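Local coordinates for protein glycoside hydrolase family 43 (PDB 4QQS) that is a thermostable family 43 glycosidase with alpha-L-arabinofuranosidase activity, probably releasing arabinose units from plant polysaccharides such as arabinoxylan, at residues A[125-130]-A[137-142]; A[141-146]-A[157-162]. All coordinates share one frame; numbering follows the deposited sequence.

Contact 1: A[125-130]-A[137-142]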
loop_
_atom_site.group_PDB
_atom_site.type_symbol
_atom_site.label_atom_id
_atom_site.label_comp_id
_atom_site.label_asym_id
_atom_site.label_seq_id
_atom_site.Cartn_x
_atom_site.Cartn_y
_atom_site.Cartn_z
ATOM N N ILE A 125 9.144 5.984 3.039
ATOM C CA ILE A 125 7.761 5.653 3.351
ATOM C C ILE A 125 7.304 4.440 2.539
ATOM O O ILE A 125 8.038 3.919 1.694
ATOM C CB ILE A 125 6.792 6.841 3.060
ATOM C CG1 ILE A 125 6.647 7.111 1.555
ATOM C CG2 ILE A 125 7.229 8.109 3.803
ATOM C CD1 ILE A 125 5.522 8.058 1.215
ATOM N N ASP A 126 6.084 3.986 2.806
ATOM C CA ASP A 126 5.405 3.019 1.949
ATOM C C ASP A 126 6.111 1.669 1.870
ATOM O O ASP A 126 6.079 0.997 0.839
ATOM C CB ASP A 126 5.156 3.565 0.537
ATOM C CG ASP A 126 3.999 4.542 0.456
ATOM O OD1 ASP A 126 3.317 4.771 1.466
ATOM O OD2 ASP A 126 3.780 5.091 -0.648
ATOM N N ALA A 127 6.681 1.220 2.983
ATOM C CA ALA A 127 7.244 -0.116 3.026
ATOM C C ALA A 127 6.198 -1.187 2.720
ATOM O O ALA A 127 5.040 -1.111 3.140
ATOM C CB ALA A 127 7.859 -0.396 4.374
ATOM N N HIS A 128 6.655 -2.204 2.006
ATOM C CA HIS A 128 5.848 -3.345 1.627
ATOM C C HIS A 128 6.761 -4.562 1.666
ATOM O O HIS A 128 7.737 -4.620 0.940
ATOM C CB HIS A 128 5.293 -3.149 0.220
ATOM C CG HIS A 128 4.639 -4.371 -0.329
ATOM N ND1 HIS A 128 3.423 -4.827 0.119
ATOM C CD2 HIS A 128 5.052 -5.258 -1.269
ATOM C CE1 HIS A 128 3.121 -5.949 -0.517
ATOM N NE2 HIS A 128 4.086 -6.228 -1.370
ATOM N N ILE A 129 6.454 -5.523 2.524
ATOM C CA ILE A 129 7.238 -6.744 2.606
ATOM C C ILE A 129 6.530 -7.845 1.832
ATOM O O ILE A 129 5.373 -8.157 2.100
ATOM C CB ILE A 129 7.507 -7.178 4.075
ATOM C CG1 ILE A 129 8.325 -6.108 4.804
ATOM C CG2 ILE A 129 8.250 -8.519 4.101
ATOM C CD1 ILE A 129 8.527 -6.367 6.297
ATOM N N PHE A 130 7.244 -8.403 0.866
ATOM C CA PHE A 130 6.810 -9.512 0.026
ATOM C C PHE A 130 7.599 -10.750 0.414
ATOM O O PHE A 130 8.824 -10.731 0.382
ATOM C CB PHE A 130 7.075 -9.159 -1.446
ATOM C CG PHE A 130 6.921 -10.322 -2.392
ATOM C CD1 PHE A 130 5.680 -10.863 -2.668
ATOM C CD2 PHE A 130 8.028 -10.881 -2.996
ATOM C CE1 PHE A 130 5.554 -11.943 -3.539
ATOM C CE2 PHE A 130 7.905 -11.941 -3.852
ATOM C CZ PHE A 130 6.669 -12.476 -4.125
ATOM N N PRO A 137 12.255 -13.017 2.169
ATOM C CA PRO A 137 11.591 -11.720 2.281
ATOM C C PRO A 137 12.291 -10.634 1.477
ATOM O O PRO A 137 13.523 -10.579 1.406
ATOM C CB PRO A 137 11.702 -11.409 3.776
ATOM C CG PRO A 137 12.902 -12.170 4.251
ATOM C CD PRO A 137 13.141 -13.294 3.314
ATOM N N TYR A 138 11.477 -9.765 0.888
ATOM C CA TYR A 138 11.945 -8.582 0.195
ATOM C C TYR A 138 11.134 -7.392 0.664
ATOM O O TYR A 138 9.932 -7.500 0.829
ATOM C CB TYR A 138 11.766 -8.731 -1.316
ATOM C CG TYR A 138 12.518 -9.893 -1.905
ATOM C CD1 TYR A 138 11.957 -11.162 -1.943
ATOM C CD2 TYR A 138 13.802 -9.735 -2.405
ATOM C CE1 TYR A 138 12.642 -12.236 -2.470
ATOM C CE2 TYR A 138 14.509 -10.815 -2.928
ATOM C CZ TYR A 138 13.916 -12.063 -2.952
ATOM O OH TYR A 138 14.581 -13.147 -3.480
ATOM N N ILE A 139 11.796 -6.266 0.870
ATOM C CA ILE A 139 11.111 -5.032 1.205
ATOM C C ILE A 139 11.199 -4.065 0.036
ATOM O O ILE A 139 12.276 -3.802 -0.492
ATOM C CB ILE A 139 11.640 -4.413 2.528
ATOM C CG1 ILE A 139 10.754 -3.233 2.950
ATOM C CG2 ILE A 139 13.104 -4.010 2.428
ATOM C CD1 ILE A 139 11.059 -2.709 4.350
ATOM N N TYR A 140 10.034 -3.566 -0.366
ATOM C CA TYR A 140 9.897 -2.520 -1.373
ATOM C C TYR A 140 9.534 -1.263 -0.607
ATOM O O TYR A 140 8.709 -1.312 0.282
ATOM C CB TYR A 140 8.777 -2.897 -2.369
ATOM C CG TYR A 140 9.106 -4.131 -3.154
ATOM C CD1 TYR A 140 8.864 -5.396 -2.643
ATOM C CD2 TYR A 140 9.699 -4.042 -4.395
ATOM C CE1 TYR A 140 9.234 -6.535 -3.342
ATOM C CE2 TYR A 140 10.058 -5.173 -5.113
ATOM C CZ TYR A 140 9.829 -6.424 -4.578
ATOM O OH TYR A 140 10.194 -7.573 -5.220
ATOM N N TYR A 141 10.169 -0.144 -0.928
ATOM C CA TYR A 141 9.920 1.073 -0.175
ATOM C C TYR A 141 10.214 2.286 -1.035
ATOM O O TYR A 141 10.847 2.186 -2.078
ATOM C CB TYR A 141 10.754 1.095 1.110
ATOM C CG TYR A 141 12.245 0.977 0.886
ATOM C CD1 TYR A 141 13.035 2.094 0.726
ATOM C CD2 TYR A 141 12.867 -0.262 0.818
ATOM C CE1 TYR A 141 14.401 1.987 0.525
ATOM C CE2 TYR A 141 14.236 -0.378 0.607
ATOM C CZ TYR A 141 14.998 0.750 0.470
ATOM O OH TYR A 141 16.364 0.686 0.253
ATOM N N VAL A 142 9.749 3.437 -0.575
ATOM C CA VAL A 142 9.859 4.673 -1.324
ATOM C C VAL A 142 10.898 5.593 -0.693
ATOM O O VAL A 142 10.853 5.875 0.504
ATOM C CB VAL A 142 8.506 5.398 -1.374
ATOM C CG1 VAL A 142 8.633 6.769 -2.007
ATOM C CG2 VAL A 142 7.495 4.546 -2.150
#

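Contact 2: A[141-146]-A[157-162]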
loop_
_atom_site.group_PDB
_atom_site.type_symbol
_atom_site.label_atom_id
_atom_site.label_comp_id
_atom_site.label_asym_id
_atom_site.label_seq_id
_atom_site.Cartn_x
_atom_site.Cartn_y
_atom_site.Cartn_z
ATOM N N TYR A 141 10.169 -0.144 -0.928
ATOM C CA TYR A 141 9.920 1.073 -0.175
ATOM C C TYR A 141 10.214 2.286 -1.035
ATOM O O TYR A 141 10.847 2.186 -2.078
ATOM C CB TYR A 141 10.754 1.095 1.110
ATOM C CG TYR A 141 12.245 0.977 0.886
ATOM C CD1 TYR A 141 13.035 2.094 0.726
ATOM C CD2 TYR A 141 12.867 -0.262 0.818
ATOM C CE1 TYR A 141 14.401 1.987 0.525
ATOM C CE2 TYR A 141 14.236 -0.378 0.607
ATOM C CZ TYR A 141 14.998 0.750 0.470
ATOM O OH TYR A 141 16.364 0.686 0.253
ATOM N N VAL A 142 9.749 3.437 -0.575
ATOM C CA VAL A 142 9.859 4.673 -1.324
ATOM C C VAL A 142 10.898 5.593 -0.693
ATOM O O VAL A 142 10.853 5.875 0.504
ATOM C CB VAL A 142 8.506 5.398 -1.374
ATOM C CG1 VAL A 142 8.633 6.769 -2.007
ATOM C CG2 VAL A 142 7.495 4.546 -2.150
ATOM N N LYS A 143 11.829 6.053 -1.528
ATOM C CA LYS A 143 12.723 7.164 -1.204
ATOM C C LYS A 143 11.960 8.419 -1.604
ATOM O O LYS A 143 11.777 8.696 -2.773
ATOM C CB LYS A 143 14.039 7.006 -1.971
ATOM C CG LYS A 143 15.147 7.960 -1.561
ATOM C CD LYS A 143 16.437 7.694 -2.361
ATOM C CE LYS A 143 17.619 8.435 -1.775
ATOM N NZ LYS A 143 18.828 8.386 -2.606
ATOM N N ASP A 144 11.422 9.097 -0.585
ATOM C CA ASP A 144 10.370 10.081 -0.779
ATOM C C ASP A 144 10.850 11.395 -1.388
ATOM O O ASP A 144 11.905 11.928 -1.032
ATOM C CB ASP A 144 9.697 10.352 0.565
ATOM C CG ASP A 144 8.480 11.248 0.445
ATOM O OD1 ASP A 144 7.444 10.779 -0.065
ATOM O OD2 ASP A 144 8.577 12.416 0.882
ATOM N N CYS A 145 10.032 11.924 -2.294
ATOM C CA CYS A 145 10.274 13.195 -2.972
ATOM C C CYS A 145 10.620 14.366 -2.058
ATOM O O CYS A 145 11.330 15.264 -2.502
ATOM C CB CYS A 145 9.053 13.553 -3.819
ATOM S SG CYS A 145 7.538 13.728 -2.889
ATOM N N SER A 146 10.147 14.365 -0.811
ATOM C CA SER A 146 10.410 15.476 0.092
ATOM C C SER A 146 11.893 15.762 0.213
ATOM O O SER A 146 12.260 16.917 0.362
ATOM C CB SER A 146 9.820 15.203 1.480
ATOM O OG SER A 146 10.338 14.021 2.055
ATOM N N GLN A 157 10.949 7.531 -5.645
ATOM C CA GLN A 157 11.423 6.320 -6.314
ATOM C C GLN A 157 11.149 5.104 -5.439
ATOM O O GLN A 157 11.222 5.205 -4.212
ATOM C CB GLN A 157 12.937 6.391 -6.513
ATOM C CG GLN A 157 13.466 7.591 -7.259
ATOM C CD GLN A 157 14.982 7.583 -7.227
ATOM O OE1 GLN A 157 15.576 7.626 -6.152
ATOM N NE2 GLN A 157 15.612 7.457 -8.389
ATOM N N ILE A 158 10.864 3.962 -6.066
ATOM C CA ILE A 158 10.712 2.712 -5.335
ATOM C C ILE A 158 11.978 1.881 -5.442
ATOM O O ILE A 158 12.437 1.607 -6.550
ATOM C CB ILE A 158 9.491 1.924 -5.836
ATOM C CG1 ILE A 158 8.206 2.700 -5.533
ATOM C CG2 ILE A 158 9.432 0.529 -5.206
ATOM C CD1 ILE A 158 6.980 2.215 -6.302
ATOM N N TYR A 159 12.517 1.516 -4.280
ATOM C CA TYR A 159 13.666 0.646 -4.140
ATOM C C TYR A 159 13.225 -0.694 -3.576
ATOM O O TYR A 159 12.166 -0.818 -2.967
ATOM C CB TYR A 159 14.710 1.287 -3.206
ATOM C CG TYR A 159 15.445 2.435 -3.837
ATOM C CD1 TYR A 159 14.887 3.709 -3.871
ATOM C CD2 TYR A 159 16.688 2.252 -4.423
ATOM C CE1 TYR A 159 15.526 4.766 -4.469
ATOM C CE2 TYR A 159 17.348 3.315 -5.030
ATOM C CZ TYR A 159 16.759 4.563 -5.049
ATOM O OH TYR A 159 17.418 5.607 -5.654
ATOM N N VAL A 160 14.079 -1.692 -3.760
ATOM C CA VAL A 160 13.883 -3.006 -3.176
ATOM C C VAL A 160 15.188 -3.512 -2.591
ATOM O O VAL A 160 16.268 -3.289 -3.142
ATOM C CB VAL A 160 13.315 -4.022 -4.208
ATOM C CG1 VAL A 160 14.203 -4.145 -5.442
ATOM C CG2 VAL A 160 13.077 -5.388 -3.572
ATOM N N GLN A 161 15.076 -4.196 -1.457
ATOM C CA GLN A 161 16.164 -5.007 -0.928
ATOM C C GLN A 161 15.622 -6.311 -0.383
ATOM O O GLN A 161 14.535 -6.374 0.185
ATOM C CB GLN A 161 16.920 -4.273 0.189
ATOM C CG GLN A 161 17.771 -3.137 -0.344
ATOM C CD GLN A 161 18.420 -2.311 0.730
ATOM O OE1 GLN A 161 17.873 -1.287 1.160
ATOM N NE2 GLN A 161 19.597 -2.735 1.171
ATOM N N GLU A 162 16.407 -7.364 -0.537
ATOM C CA GLU A 162 16.168 -8.594 0.200
ATOM C C GLU A 162 16.390 -8.308 1.677
ATOM O O GLU A 162 17.262 -7.506 2.027
ATOM C CB GLU A 162 17.148 -9.641 -0.310
ATOM C CG GLU A 162 16.954 -11.026 0.239
ATOM C CD GLU A 162 17.925 -12.019 -0.373
ATOM O OE1 GLU A 162 18.480 -11.739 -1.471
ATOM O OE2 GLU A 162 18.139 -13.075 0.245
HETATM O O HOH W 1 19.780 6.348 -4.316
#

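Contact 1: A[125-130]-A[137-142]
His-128 and Tyr-140 form an antiparallel hydrogen-bonded pair, their side chains alongside one another. His-128 N donates to Tyr-140 O at 2.8 Å, and Tyr-140 N donates to His-128 O, also at 2.8 Å, in an almost straight bond (175°). His-128 has CG anti to its N (chi1 171°) while Tyr-140 keeps CG beside its own N (chi1 -64°), bringing Tyr-140 CD1 to the imidazole edge, 4.1 Å from His-128 CD2; Tyr-140 CE1 lies 3.9 Å from Phe-130 CB. Phe-130 lies beside Tyr-138, so the imidazole and three six-membered rings line up on one face of the hairpin. Ile-129, Ile-139 and Ala-127 cover the reverse, with Ala-127 CB 3.9 Å from Ile-139 CD1.

A beta bulge separates the pairs Ile-125/Val-142 and His-128/Tyr-140. There Asp-126 takes positive phi, and its CB rests 3.7 Å from Val-142 CG2. Its OD2 accepts from Gly-196 N and hydrogen-bonds a bound EPE, probably from the crystallisation liquor.

His-128 ND1 hydrogen-bonds OE1 of Glu-75, a residue of the sodium site, and Tyr-140 OH reaches Pro-230 O. This innermost hairpin of a five-bladed beta-propeller blade holds Asp-126, predicted to modulate the pKa of Glu-195, the predicted proton donor.

Contact 2: A[141-146]-A[157-162]
The ladder between the second and third strands of a propeller blade pairs Tyr-141 with Tyr-159 and Lys-143 with Gln-157 through two backbone bonds each, with Val-142 and Ile-158 as the non-hydrogen-bonded pair between them. The Tyr-141 CG sits between backbone N and carbonyl carbon (chi1 58°), which lays the ring beside Tyr-159: Tyr-159 CB stands over one face, offset toward the rim and 3.7 Å from Tyr-141 CZ, a CH-pi contact. At the far end Tyr-141 OH donates to Gln-161 OE1 at 2.6 Å, with the amide turned 53° from the ring plane. Arg-120 bonds both of these oxygens. A phenylalanine in place of Tyr-141 would probably leave Gln-161 OE1 and Arg-120 without their shared hydroxyl partner.

Farther along, the extended Lys-143 chain passes the Tyr-159 ring obliquely, Lys-143 CD 3.7 Å from Tyr-159 CE1. A water bridges them, accepting from Lys-143 NZ at 2.8 Å and donating to Tyr-159 OH at 2.8 Å. That hydroxyl donates to Gln-157 OE1 (2.8 Å), arriving from above the amide plane. Beyond the strand, Asp-144 OD2 accepts from both Ser-146 N (3.0 Å) and Ser-146 OG, the former closing an Asx turn. Antiparallel meanders of this kind build beta-propellers.

Contacts 1 and 2 are successive ladders of one blade, sharing Tyr-141 and Val-142 on the middle strand 137-143; their centres lie about 8 Å apart. That strand bonds to 124-131 along one edge and to 153-162 along the other, the second ladder continuing beside contact 1 through a probable bond from Ile-139 N to Gln-161 O (2.8 Å). Tyr-140 CE2 also packs 3.4 Å from Val-160 CG2. Contact 1 is closer to the predicted catalytic site: between nearest side-chain atoms Asp-126 is about 3 Å from Glu-195, and Val-142, shared with contact 2, about 4 Å. Bound EPE lies about 3 Å from the Asp-126 side chain and about 6 Å from that of Val-142 (nearest atoms).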